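Local coordinates for SLT domain-containing protein (Bdellovibrio bacteriovorus HD100, PDB 6TAB) that probably hydrolyses peptidoglycan as a lysozyme-like enzyme of altered substrate specificity, helping the predator to leave its prey cell, at residues L106-A111 with W207-G212; A133-S138 with S245-L250; F146-S151 with H191-N196; L170-E175 with A226-V231; Y180-K185 with L197-R202. All blocks are in the same frame, centred on the assembly; numbering follows the deposited sequence.

Interaction 1. Residues L106-A111 with W207-G212; sequences LDVIPA and WVSRDG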
# COMPACT_ATOMS: atom_id res chain seq x y z
N LEU A 106 11.64 -3.64 2.95
CA LEU A 106 12.50 -2.69 3.69
C LEU A 106 14.01 -2.84 3.40
O LEU A 106 14.81 -2.08 3.91
CB LEU A 106 12.17 -2.80 5.20
CG LEU A 106 10.77 -2.30 5.60
CD1 LEU A 106 10.39 -2.77 6.97
CD2 LEU A 106 10.63 -0.80 5.48
N ASP A 107 14.39 -3.80 2.56
CA ASP A 107 15.79 -3.99 2.06
C ASP A 107 15.97 -3.43 0.63
O ASP A 107 17.10 -3.40 0.13
CB ASP A 107 16.23 -5.46 2.09
CG ASP A 107 16.68 -5.97 3.46
OD1 ASP A 107 17.10 -5.16 4.30
OD2 ASP A 107 16.61 -7.18 3.67
N VAL A 108 14.90 -3.07 -0.07
CA VAL A 108 15.03 -2.57 -1.47
C VAL A 108 15.57 -1.13 -1.47
O VAL A 108 15.13 -0.30 -0.67
CB VAL A 108 13.65 -2.60 -2.19
CG1 VAL A 108 13.72 -2.07 -3.62
CG2 VAL A 108 13.07 -3.98 -2.17
N ILE A 109 16.46 -0.81 -2.40
CA ILE A 109 16.79 0.56 -2.70
C ILE A 109 16.16 0.83 -4.10
O ILE A 109 16.65 0.33 -5.16
CB ILE A 109 18.32 0.87 -2.74
CG1 ILE A 109 18.92 0.59 -1.36
CG2 ILE A 109 18.64 2.30 -3.21
CD1 ILE A 109 20.42 0.70 -1.28
N PRO A 110 14.97 1.48 -4.20
CA PRO A 110 14.15 1.45 -5.41
C PRO A 110 14.72 2.28 -6.59
O PRO A 110 15.25 3.39 -6.37
CB PRO A 110 12.78 2.00 -5.01
CG PRO A 110 12.88 2.41 -3.64
CD PRO A 110 14.25 2.14 -3.09
N ALA A 111 14.56 1.76 -7.83
CA ALA A 111 15.09 2.43 -9.03
C ALA A 111 14.39 3.77 -9.33
O ALA A 111 15.00 4.60 -10.03
CB ALA A 111 15.00 1.55 -10.24
N TRP A 207 6.16 -7.61 -4.74
CA TRP A 207 6.44 -6.94 -6.03
C TRP A 207 7.54 -5.87 -5.97
O TRP A 207 8.32 -5.75 -6.94
CB TRP A 207 5.17 -6.39 -6.68
CG TRP A 207 4.14 -7.42 -7.00
CD1 TRP A 207 2.86 -7.44 -6.54
CD2 TRP A 207 4.28 -8.54 -7.88
NE1 TRP A 207 2.18 -8.48 -7.09
CE2 TRP A 207 3.03 -9.21 -7.89
CE3 TRP A 207 5.32 -9.05 -8.65
CZ2 TRP A 207 2.77 -10.32 -8.67
CZ3 TRP A 207 5.07 -10.18 -9.41
CH2 TRP A 207 3.82 -10.82 -9.41
N VAL A 208 7.58 -5.03 -4.93
CA VAL A 208 8.64 -4.03 -4.85
C VAL A 208 10.02 -4.73 -4.80
O VAL A 208 10.97 -4.29 -5.45
CB VAL A 208 8.42 -3.02 -3.70
CG1 VAL A 208 9.56 -1.99 -3.60
CG2 VAL A 208 7.08 -2.28 -3.86
N SER A 209 10.16 -5.91 -4.09
CA SER A 209 11.43 -6.68 -3.96
C SER A 209 11.79 -7.46 -5.24
O SER A 209 12.99 -7.58 -5.58
CB SER A 209 11.39 -7.60 -2.76
OG SER A 209 12.58 -8.37 -2.65
N ARG A 210 10.73 -7.93 -5.90
CA ARG A 210 10.99 -8.69 -7.18
C ARG A 210 11.41 -7.71 -8.28
O ARG A 210 12.31 -8.01 -9.12
CB ARG A 210 9.76 -9.50 -7.62
CG ARG A 210 9.84 -10.24 -8.96
CD ARG A 210 8.55 -10.94 -9.37
NE ARG A 210 8.67 -11.79 -10.56
CZ ARG A 210 8.85 -13.10 -10.57
NH1 ARG A 210 8.90 -13.78 -9.44
NH2 ARG A 210 8.98 -13.75 -11.71
N ASP A 211 10.74 -6.54 -8.35
CA ASP A 211 10.89 -5.63 -9.50
C ASP A 211 11.98 -4.55 -9.24
O ASP A 211 12.41 -3.86 -10.19
CB ASP A 211 9.54 -4.99 -9.84
CG ASP A 211 8.48 -5.95 -10.39
OD1 ASP A 211 8.88 -7.05 -10.94
OD2 ASP A 211 7.26 -5.59 -10.30
N GLY A 212 12.31 -4.30 -7.97
CA GLY A 212 13.32 -3.31 -7.60
C GLY A 212 12.87 -1.86 -7.74
O GLY A 212 13.74 -0.97 -7.89

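Interaction 2. Residues A133-S138 with S245-L250; sequences AFVLSS and SWSQNL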
# COMPACT_ATOMS: atom_id res chain seq x y z
N ALA A 133 4.54 3.43 6.12
CA ALA A 133 3.20 3.68 6.77
C ALA A 133 2.49 4.91 6.16
O ALA A 133 1.28 4.86 5.90
CB ALA A 133 3.33 3.77 8.26
N PHE A 134 3.24 5.98 5.88
CA PHE A 134 2.66 7.16 5.25
C PHE A 134 2.14 6.83 3.84
O PHE A 134 1.00 7.17 3.43
CB PHE A 134 3.66 8.33 5.20
CG PHE A 134 3.05 9.59 4.61
CD1 PHE A 134 3.01 9.80 3.24
CD2 PHE A 134 2.40 10.52 5.42
CE1 PHE A 134 2.38 10.90 2.69
CE2 PHE A 134 1.77 11.63 4.87
CZ PHE A 134 1.74 11.83 3.50
N VAL A 135 2.98 6.16 3.00
CA VAL A 135 2.55 5.83 1.63
C VAL A 135 1.29 4.93 1.65
O VAL A 135 0.32 5.18 0.90
CB VAL A 135 3.68 5.21 0.79
CG1 VAL A 135 3.17 4.67 -0.54
CG2 VAL A 135 4.79 6.24 0.56
N LEU A 136 1.27 3.91 2.52
CA LEU A 136 0.06 3.09 2.66
C LEU A 136 -1.15 3.96 3.00
O LEU A 136 -2.27 3.74 2.44
CB LEU A 136 0.27 2.01 3.73
CG LEU A 136 1.04 0.77 3.33
CD1 LEU A 136 1.46 -0.02 4.56
CD2 LEU A 136 0.20 -0.13 2.40
N SER A 137 -1.01 4.96 3.90
CA SER A 137 -2.14 5.84 4.29
C SER A 137 -2.62 6.66 3.09
O SER A 137 -3.84 6.96 3.00
CB SER A 137 -1.82 6.68 5.52
OG SER A 137 -0.97 7.80 5.24
N SER A 138 -1.70 7.07 2.20
CA SER A 138 -2.07 7.82 0.99
C SER A 138 -2.85 6.93 0.01
O SER A 138 -3.78 7.40 -0.69
CB SER A 138 -0.90 8.55 0.35
OG SER A 138 0.01 7.69 -0.30
N SER A 245 3.25 13.54 -5.16
CA SER A 245 3.56 14.85 -4.59
C SER A 245 3.78 14.76 -3.06
O SER A 245 4.77 15.29 -2.51
CB SER A 245 2.49 15.88 -4.92
OG SER A 245 2.88 17.18 -4.48
N TRP A 246 2.84 14.10 -2.37
CA TRP A 246 2.93 14.02 -0.91
C TRP A 246 4.19 13.24 -0.49
O TRP A 246 4.87 13.62 0.46
CB TRP A 246 1.66 13.43 -0.31
CG TRP A 246 0.40 14.22 -0.53
CD1 TRP A 246 0.26 15.50 -0.97
CD2 TRP A 246 -0.94 13.70 -0.42
NE1 TRP A 246 -1.08 15.82 -1.12
CE2 TRP A 246 -1.84 14.72 -0.78
CE3 TRP A 246 -1.44 12.43 -0.12
CZ2 TRP A 246 -3.22 14.53 -0.78
CZ3 TRP A 246 -2.81 12.25 -0.09
CH2 TRP A 246 -3.69 13.29 -0.41
N SER A 247 4.50 12.13 -1.19
CA SER A 247 5.70 11.32 -0.91
C SER A 247 6.99 12.15 -1.05
O SER A 247 7.84 12.22 -0.14
CB SER A 247 5.73 10.11 -1.84
OG SER A 247 6.93 9.36 -1.73
N GLN A 248 7.14 12.82 -2.22
CA GLN A 248 8.43 13.46 -2.55
C GLN A 248 8.65 14.73 -1.70
O GLN A 248 9.83 15.17 -1.57
CB GLN A 248 8.55 13.68 -4.06
CG GLN A 248 7.70 14.82 -4.56
CD GLN A 248 7.47 14.88 -6.06
OE1 GLN A 248 7.93 14.07 -6.88
NE2 GLN A 248 6.68 15.83 -6.44
N ASN A 249 7.59 15.26 -1.07
CA ASN A 249 7.69 16.47 -0.21
C ASN A 249 7.78 16.13 1.29
O ASN A 249 7.85 17.08 2.11
CB ASN A 249 6.57 17.44 -0.55
CG ASN A 249 6.79 18.09 -1.91
OD1 ASN A 249 5.92 18.09 -2.77
ND2 ASN A 249 7.94 18.72 -2.10
N LEU A 250 7.81 14.85 1.68
CA LEU A 250 8.09 14.51 3.05
C LEU A 250 9.48 15.07 3.42
O LEU A 250 10.44 14.95 2.62
CB LEU A 250 8.02 12.99 3.24
CG LEU A 250 6.64 12.27 3.04
CD1 LEU A 250 6.87 10.80 3.14
CD2 LEU A 250 5.65 12.80 4.08

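Interaction 3. Residues F146-S151 with H191-N196; sequences FKTAMS and HDPLQN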
# COMPACT_ATOMS: atom_id res chain seq x y z
N PHE A 146 -10.64 5.92 3.82
CA PHE A 146 -10.49 5.44 5.23
C PHE A 146 -11.73 4.67 5.74
O PHE A 146 -11.88 4.48 6.98
CB PHE A 146 -10.11 6.57 6.20
CG PHE A 146 -8.88 7.35 5.77
CD1 PHE A 146 -7.60 6.85 5.93
CD2 PHE A 146 -9.02 8.58 5.13
CE1 PHE A 146 -6.49 7.56 5.52
CE2 PHE A 146 -7.89 9.29 4.71
CZ PHE A 146 -6.63 8.76 4.88
N LYS A 147 -12.55 4.15 4.82
CA LYS A 147 -13.81 3.43 5.15
C LYS A 147 -13.59 1.90 5.03
O LYS A 147 -13.64 1.32 3.93
CB LYS A 147 -14.97 3.87 4.23
CG LYS A 147 -15.36 5.33 4.37
CD LYS A 147 -16.50 5.72 3.45
CE LYS A 147 -16.12 5.84 1.98
NZ LYS A 147 -17.20 6.51 1.23
N THR A 148 -13.39 1.26 6.20
CA THR A 148 -13.13 -0.19 6.26
C THR A 148 -14.32 -1.02 5.74
O THR A 148 -14.11 -2.18 5.29
CB THR A 148 -12.66 -0.61 7.67
OG1 THR A 148 -11.97 -1.87 7.64
CG2 THR A 148 -13.79 -0.66 8.69
N ALA A 149 -15.54 -0.46 5.78
CA ALA A 149 -16.75 -1.21 5.30
C ALA A 149 -16.92 -1.20 3.77
O ALA A 149 -17.80 -1.88 3.25
CB ALA A 149 -18.00 -0.64 5.95
N MET A 150 -16.10 -0.43 3.04
CA MET A 150 -16.34 -0.22 1.60
C MET A 150 -16.27 -1.54 0.82
O MET A 150 -15.30 -2.33 0.94
CB MET A 150 -15.33 0.77 1.00
CG MET A 150 -15.63 1.11 -0.45
SD MET A 150 -14.59 2.43 -1.13
CE MET A 150 -14.89 2.11 -2.88
N SER A 151 -17.27 -1.77 -0.05
CA SER A 151 -17.23 -2.86 -1.03
C SER A 151 -17.58 -2.30 -2.42
O SER A 151 -18.51 -1.46 -2.52
CB SER A 151 -18.14 -4.00 -0.62
OG SER A 151 -19.47 -3.57 -0.56
N HIS A 191 -12.80 -6.78 5.83
CA HIS A 191 -13.31 -5.55 6.44
C HIS A 191 -12.69 -5.30 7.83
O HIS A 191 -13.02 -4.29 8.48
CB HIS A 191 -14.85 -5.57 6.42
CG HIS A 191 -15.45 -5.59 5.05
ND1 HIS A 191 -15.44 -4.50 4.22
CD2 HIS A 191 -16.00 -6.61 4.33
CE1 HIS A 191 -16.01 -4.81 3.07
NE2 HIS A 191 -16.38 -6.13 3.10
N ASP A 192 -11.81 -6.19 8.31
CA ASP A 192 -10.99 -5.97 9.50
C ASP A 192 -9.80 -5.11 9.06
O ASP A 192 -8.97 -5.61 8.28
CB ASP A 192 -10.56 -7.30 10.12
CG ASP A 192 -9.60 -7.20 11.31
OD1 ASP A 192 -8.97 -6.11 11.49
OD2 ASP A 192 -9.43 -8.25 12.02
N PRO A 193 -9.68 -3.84 9.52
CA PRO A 193 -8.64 -2.96 8.99
C PRO A 193 -7.21 -3.50 9.22
O PRO A 193 -6.32 -3.27 8.37
CB PRO A 193 -8.91 -1.62 9.70
CG PRO A 193 -9.61 -2.00 10.96
CD PRO A 193 -10.47 -3.18 10.59
N LEU A 194 -6.99 -4.19 10.34
CA LEU A 194 -5.63 -4.69 10.63
C LEU A 194 -5.25 -5.83 9.66
O LEU A 194 -4.11 -5.85 9.13
CB LEU A 194 -5.55 -5.14 12.09
CG LEU A 194 -5.96 -4.11 13.16
CD1 LEU A 194 -5.61 -4.68 14.51
CD2 LEU A 194 -5.27 -2.75 12.95
N GLN A 195 -6.19 -6.74 9.37
CA GLN A 195 -5.90 -7.82 8.38
C GLN A 195 -5.72 -7.25 6.98
O GLN A 195 -4.86 -7.71 6.21
CB GLN A 195 -7.02 -8.87 8.38
CG GLN A 195 -7.14 -9.68 9.68
CD GLN A 195 -8.14 -10.81 9.55
OE1 GLN A 195 -7.97 -11.73 8.74
NE2 GLN A 195 -9.22 -10.74 10.33
N ASN A 196 -6.52 -6.24 6.62
CA ASN A 196 -6.43 -5.59 5.31
C ASN A 196 -5.05 -4.94 5.13
O ASN A 196 -4.39 -5.11 4.06
CB ASN A 196 -7.61 -4.64 5.13
CG ASN A 196 -7.86 -4.17 3.72
OD1 ASN A 196 -7.16 -3.27 3.23
ND2 ASN A 196 -8.86 -4.76 3.06

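Interaction 4. Residues L170-E175 with A226-V231; sequences LQISIE and ARYWSV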
# COMPACT_ATOMS: atom_id res chain seq x y z
N LEU A 170 -7.79 -0.98 1.52
CA LEU A 170 -6.95 -1.00 0.29
C LEU A 170 -7.66 -1.67 -0.91
O LEU A 170 -7.04 -1.90 -1.95
CB LEU A 170 -5.61 -1.69 0.62
CG LEU A 170 -4.66 -0.90 1.53
CD1 LEU A 170 -3.54 -1.79 2.04
CD2 LEU A 170 -4.12 0.33 0.82
N GLN A 171 -8.96 -1.97 -0.77
CA GLN A 171 -9.76 -2.50 -1.89
C GLN A 171 -9.08 -3.78 -2.46
O GLN A 171 -8.81 -3.91 -3.67
CB GLN A 171 -10.07 -1.41 -2.92
CG GLN A 171 -11.06 -0.37 -2.36
CD GLN A 171 -12.46 -0.94 -2.21
OE1 GLN A 171 -13.20 -1.06 -3.19
NE2 GLN A 171 -12.84 -1.31 -0.99
N ILE A 172 -8.87 -4.74 -1.56
CA ILE A 172 -8.31 -6.07 -1.85
C ILE A 172 -9.48 -7.03 -2.02
O ILE A 172 -10.54 -6.85 -1.42
CB ILE A 172 -7.32 -6.50 -0.74
CG1 ILE A 172 -6.12 -5.53 -0.71
CG2 ILE A 172 -6.89 -7.97 -0.88
CD1 ILE A 172 -5.24 -5.64 0.53
N SER A 173 -9.30 -8.07 -2.83
CA SER A 173 -10.30 -9.12 -3.04
C SER A 173 -9.82 -10.47 -2.49
O SER A 173 -8.61 -10.71 -2.35
CB SER A 173 -10.74 -9.21 -4.50
OG SER A 173 -9.65 -9.17 -5.40
N ILE A 174 -10.78 -11.35 -2.16
CA ILE A 174 -10.41 -12.53 -1.38
C ILE A 174 -9.57 -13.54 -2.20
O ILE A 174 -8.60 -14.08 -1.64
CB ILE A 174 -11.63 -13.18 -0.71
CG1 ILE A 174 -11.21 -14.23 0.32
CG2 ILE A 174 -12.62 -13.76 -1.72
CD1 ILE A 174 -12.32 -14.60 1.29
N GLU A 175 -9.89 -13.80 -3.47
CA GLU A 175 -9.13 -14.80 -4.26
C GLU A 175 -7.71 -14.25 -4.50
O GLU A 175 -6.68 -14.93 -4.25
CB GLU A 175 -9.89 -15.19 -5.53
CG GLU A 175 -9.21 -16.26 -6.36
CD GLU A 175 -10.06 -16.82 -7.49
OE1 GLU A 175 -10.41 -16.07 -8.40
OE2 GLU A 175 -10.32 -18.02 -7.47
N ALA A 226 2.25 -0.91 -8.53
CA ALA A 226 1.35 -0.69 -9.69
C ALA A 226 0.90 -2.03 -10.30
O ALA A 226 -0.05 -2.05 -11.09
CB ALA A 226 2.00 0.20 -10.71
N ARG A 227 1.57 -3.16 -9.98
CA ARG A 227 1.04 -4.49 -10.42
C ARG A 227 -0.39 -4.72 -9.88
O ARG A 227 -1.23 -5.34 -10.58
CB ARG A 227 1.95 -5.63 -9.93
CG ARG A 227 3.35 -5.69 -10.55
CD ARG A 227 3.71 -7.05 -11.01
NE ARG A 227 5.08 -7.15 -11.48
CZ ARG A 227 5.49 -8.19 -12.20
NH1 ARG A 227 4.59 -9.03 -12.75
NH2 ARG A 227 6.78 -8.35 -12.41
N TYR A 228 -0.70 -4.24 -8.66
CA TYR A 228 -1.99 -4.54 -7.98
C TYR A 228 -2.93 -3.32 -7.98
O TYR A 228 -4.14 -3.51 -8.18
CB TYR A 228 -1.75 -5.02 -6.53
CG TYR A 228 -2.95 -5.72 -5.93
CD1 TYR A 228 -3.95 -5.01 -5.25
CD2 TYR A 228 -3.13 -7.09 -6.07
CE1 TYR A 228 -5.09 -5.63 -4.77
CE2 TYR A 228 -4.25 -7.73 -5.59
CZ TYR A 228 -5.25 -7.00 -4.96
OH TYR A 228 -6.39 -7.63 -4.49
N TRP A 229 -2.42 -2.11 -7.72
CA TRP A 229 -3.28 -0.91 -7.42
C TRP A 229 -3.26 0.12 -8.56
O TRP A 229 -2.21 0.68 -8.91
CB TRP A 229 -2.88 -0.25 -6.10
CG TRP A 229 -3.20 -1.02 -4.86
CD1 TRP A 229 -4.42 -1.11 -4.26
CD2 TRP A 229 -2.29 -1.78 -4.03
NE1 TRP A 229 -4.36 -1.89 -3.13
CE2 TRP A 229 -3.06 -2.29 -2.95
CE3 TRP A 229 -0.91 -2.09 -4.09
CZ2 TRP A 229 -2.47 -3.04 -1.91
CZ3 TRP A 229 -0.34 -2.81 -3.07
CH2 TRP A 229 -1.11 -3.30 -2.01
N SER A 230 -4.45 0.46 -9.05
CA SER A 230 -4.62 1.48 -10.09
C SER A 230 -4.14 2.87 -9.64
O SER A 230 -3.63 3.65 -10.46
CB SER A 230 -6.06 1.51 -10.55
OG SER A 230 -6.92 2.03 -9.52
N VAL A 231 -4.26 3.18 -8.34
CA VAL A 231 -3.89 4.53 -7.80
C VAL A 231 -2.38 4.76 -7.90
O VAL A 231 -1.94 5.92 -7.86
CB VAL A 231 -4.41 4.80 -6.37
CG1 VAL A 231 -5.94 4.79 -6.35
CG2 VAL A 231 -3.78 3.89 -5.31

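Interaction 5. Residues Y180-K185 with L197-R202; sequences YGCGFK and LSCGIR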
# COMPACT_ATOMS: atom_id res chain seq x y z
N TYR A 180 -1.41 -14.40 -1.97
CA TYR A 180 -0.21 -13.80 -1.31
C TYR A 180 0.01 -14.35 0.12
O TYR A 180 0.91 -13.91 0.83
CB TYR A 180 -0.31 -12.28 -1.23
CG TYR A 180 -0.28 -11.56 -2.56
CD1 TYR A 180 -1.43 -11.38 -3.29
CD2 TYR A 180 0.90 -11.05 -3.08
CE1 TYR A 180 -1.42 -10.74 -4.52
CE2 TYR A 180 0.93 -10.42 -4.32
CZ TYR A 180 -0.24 -10.26 -5.05
OH TYR A 180 -0.29 -9.64 -6.28
N GLY A 181 -0.87 -15.24 0.60
CA GLY A 181 -0.74 -15.84 1.92
C GLY A 181 -1.44 -15.05 3.02
O GLY A 181 -1.12 -15.21 4.18
N CYS A 182 -2.39 -14.19 2.64
CA CYS A 182 -3.09 -13.28 3.55
C CYS A 182 -3.98 -14.06 4.54
O CYS A 182 -4.24 -13.53 5.64
CB CYS A 182 -3.84 -12.19 2.77
SG CYS A 182 -2.69 -11.10 1.87
N GLY A 183 -4.42 -15.29 4.19
CA GLY A 183 -5.19 -16.13 5.08
C GLY A 183 -6.51 -15.51 5.56
O GLY A 183 -6.88 -15.67 6.72
N PHE A 184 -7.25 -14.86 4.66
CA PHE A 184 -8.64 -14.43 4.94
C PHE A 184 -9.56 -15.66 5.03
O PHE A 184 -9.72 -16.37 4.04
CB PHE A 184 -9.13 -13.47 3.85
CG PHE A 184 -8.35 -12.18 3.71
CD1 PHE A 184 -8.22 -11.28 4.77
CD2 PHE A 184 -7.86 -11.80 2.47
CE1 PHE A 184 -7.55 -10.07 4.59
CE2 PHE A 184 -7.19 -10.60 2.29
CZ PHE A 184 -7.06 -9.72 3.34
N LYS A 185 -10.19 -15.89 6.18
CA LYS A 185 -11.06 -17.06 6.38
C LYS A 185 -12.46 -16.87 5.77
O LYS A 185 -13.09 -17.84 5.35
CB LYS A 185 -11.12 -17.41 7.87
CG LYS A 185 -9.82 -17.98 8.43
CD LYS A 185 -9.94 -18.60 9.80
CE LYS A 185 -10.45 -17.65 10.87
NZ LYS A 185 -9.50 -16.54 11.14
N LEU A 197 -4.61 -4.16 6.13
CA LEU A 197 -3.30 -3.47 6.05
C LEU A 197 -2.15 -4.50 5.99
O LEU A 197 -1.17 -4.31 5.23
CB LEU A 197 -3.13 -2.48 7.20
CG LEU A 197 -4.04 -1.26 7.14
CD1 LEU A 197 -4.01 -0.51 8.47
CD2 LEU A 197 -3.69 -0.33 5.97
N SER A 198 -2.23 -5.58 6.77
CA SER A 198 -1.18 -6.65 6.72
C SER A 198 -1.11 -7.28 5.32
O SER A 198 0.02 -7.55 4.81
CB SER A 198 -1.39 -7.72 7.77
OG SER A 198 -1.04 -7.24 9.07
N CYS A 199 -2.27 -7.52 4.68
CA CYS A 199 -2.27 -8.03 3.30
C CYS A 199 -1.62 -7.04 2.33
O CYS A 199 -0.80 -7.46 1.45
CB CYS A 199 -3.70 -8.38 2.85
SG CYS A 199 -3.75 -9.36 1.30
N GLY A 200 -1.88 -5.74 2.47
CA GLY A 200 -1.20 -4.75 1.63
C GLY A 200 0.33 -4.83 1.75
O GLY A 200 1.05 -4.71 0.74
N ILE A 201 0.81 -5.01 2.98
CA ILE A 201 2.26 -5.18 3.21
C ILE A 201 2.78 -6.42 2.44
O ILE A 201 3.85 -6.35 1.80
CB ILE A 201 2.62 -5.21 4.72
CG1 ILE A 201 2.31 -3.87 5.39
CG2 ILE A 201 4.06 -5.59 4.89
CD1 ILE A 201 2.25 -3.91 6.90
N ARG A 202 2.08 -7.56 2.53
CA ARG A 202 2.50 -8.78 1.80
C ARG A 202 2.58 -8.51 0.28
O ARG A 202 3.50 -9.04 -0.39
CB ARG A 202 1.56 -9.97 2.07
CG ARG A 202 1.59 -10.52 3.49
CD ARG A 202 0.61 -11.69 3.65
NE ARG A 202 0.63 -12.32 4.95
CZ ARG A 202 1.38 -13.37 5.32
NH1 ARG A 202 2.31 -13.86 4.49
NH2 ARG A 202 1.20 -13.92 6.51
O HOH W 1 3.64 -13.20 2.02

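Interaction 1. Residues L106-A111 with W207-G212
The carbonyl oxygen of Gly212 takes the backbone bond of this contact. Ala111 N donates to Gly212 O at 2.9 Å, fairly straight at 160°. The same oxygen lies 3.5 Å from Pro110 CA, a CA-H...O contact. Gly212 is where the chain leaves helix 193-211 with positive phi, which suits glycine. Val108 supplies the apolar half of the contact. Its CG2 rests 3.6 Å from Ser209 CA, against the backbone of the last helical turn. Its other methyl, CG1, is anti to the backbone N (chi1 179°) and meets Val208 CG1 at 4.2 Å. CG1 also touches Gly212 CA. The two valines cross obliquely. Val208 also packs on Leu105. The loop between helices 87-101 and 113-116 is thus pinned to the helix end at two points. One polar bond fixes the main chain, while van der Waals contact, mostly of Val108, supplies much of the rest.

Interaction 2. Residues A133-S138 with S245-L250
Phe134 makes most of this contact from helix 125-144. Its CG is anti to the backbone N (chi1 -177°), and the ring reaches across to Trp246 and Leu250. Leu250 CD2 sits over one face, 3.9 Å from the ring centroid and 3° off the normal, a CH-pi contact. The other methyl, Leu250 CD1, lies 4.0 Å from Phe134 CD1. Trp246 CB meets the ring at its edge, in plane, 4.0 Å from Phe134 CE1. Val76 and Leu79 also touch this ring. Next comes Val135, whose CG2 only approaches Ser247 OG, at 4.4 Å. That hydroxyl is hydrogen-bonded with Phe116 O and Tyr131 OH. The contact therefore joins two helices of the lysozyme-like domain, 125-144 and 238-248, with Leu250 beyond the end of the second. It is held by side-chain packing. One turn on, Ser138 CB touches the edge of the Trp246 indole, 3.9 Å from CE3. The Ser138 hydroxyl turns back to its own helix. There Ser138 OG donates to Val135 O at 2.8 Å, in the carbonyl plane and on a lone pair. This bond satisfies the hydroxyl of a buried serine.

Interaction 3. Residues F146-S151 with H191-N196
The imidazole of His191 meets the loop 146-151 at its edge. His191 ND1 donates to Thr148 O at 2.9 Å with an angle of 164°. The acceptor lies in the ring plane, and the proton arrives on a carbonyl lone pair. Met150 O also lies near the ring plane, 3.3 Å from His191 CE1. The second ring nitrogen, NE2, is hydrogen-bonded with Arg167 NH1, so both nitrogens have partners and the ring's rotation is fixed. Thr148 returns a bond: its OG1 donates to His191 O at 2.8 Å, from well above the carbonyl plane. Thr148 OG1 is anti to the backbone N (chi1 -160°), which also brings it 3.6 Å from Pro193 CD. Asp192 caps the helix that starts here, accepting from Leu194 N through OD1 at 3.0 Å. Asp192 OD2 takes Gln195 NE2 at 3.0 Å. The contact ties the type I turn from Lys147 to Met150, between helix 125-144 and strand 151-154, to the start of helix 193-211. Pro193 and Leu194 also pack on Trp90 of helix 87-101.

Interaction 4. Residues L170-E175 with A226-V231
Two hydrogen bonds join Leu170 and Ser173 to the aromatic pair Trp229 and Tyr228. In the stronger one, Trp229 NE1 donates to Leu170 O at 2.9 Å with an angle of 152°. The oxygen lies in the indole plane and is met on a lone pair. The other is weak: Ser173 N reaches Tyr228 OH at 3.4 Å. That hydroxyl is also hydrogen-bonded with Ser176 OG. Apolar contacts flank these bonds. Leu170 CB lies 4.3 Å from Trp229 CZ2. Ile172 CG1 is 4.2 Å from Tyr228 CE1, and its CG2, anti to the backbone N, approaches Tyr228 OH at 3.7 Å. Within the second segment, Tyr228 CD1 stands 3.6 Å above the indole plane of Trp229, over its centre. Gln171 and Ile172 both face Arg167 in a G1 beta bulge, just after strand 163-167. The contact joins the link between strand 163-167 and helix 174-178 to the loop leading to helix 238-248. Helix 193-211 packs against it through Ile203 and Cys199, and helix 125-144 through Met139, Val140 and Glu143.

Interaction 5. Residues Y180-K185 with L197-R202
The disulfide between Cys182 and Cys199 is the covalent core of this contact. Cys182 SG and Cys199 SG are 2.1 Å apart and the torsion about the S-S bond is 81°. Cys199 SG is anti to the backbone N (chi1 -167°), which directs it from helix 193-211 to the loop. Phe184 packs beside the bridge. Phe184 CZ lies 3.7 Å from Cys199 CB, and Cys199 SG approaches the ring obliquely, 4.8 Å from the centroid. Cys182 CB lies over one face of the same ring, offset toward the rim. Arg202 CD also touches the bridge, 3.8 Å from Cys182 SG. Polar contacts gather round Arg202. Its side chain is extended from CG to NE and runs along the loop backbone. Gly181 O lies over the centre of the guanidinium face, 3.3 Å from Arg202 CZ. This is a contact with the flat face and not a hydrogen bond. A water in the guanidinium plane accepts from Arg202 NH1 at 2.9 Å and donates to Tyr180 O at 3.1 Å. It bridges the loop and the helix. Tyr180 OH is hydrogen-bonded with Trp207 NE1, five residues further along the helix. Gly181, with positive phi, ends helix 174-178 in a Schellman motif. The disulfide fastens the loop after a helix closed by this motif to helix 193-211 of the lysozyme-like domain.

In the fold
Helix 193-211 is the common thread: interaction 3 holds its start, interaction 5 its middle and interaction 1 its end. Interactions 1 and 3 have centres about 26 Å apart, on opposite sides of the chain's centre. Interactions 4 and 5 are the closest pair, about 11 Å between centres, and pack where Trp229 CH2 lies 3.8 Å from Gly200 O. Interaction 3 joins interaction 4 through Asn196 OD1 and Leu170 N, 2.9 Å apart. Interaction 1 reaches interaction 4 by the salt bridge from Asp211 OD1 to Arg227 NH2, at 2.9 Å. Interaction 2 meets interaction 5 where Leu136 CD1 packs on Ile201 CG1, at 4.0 Å.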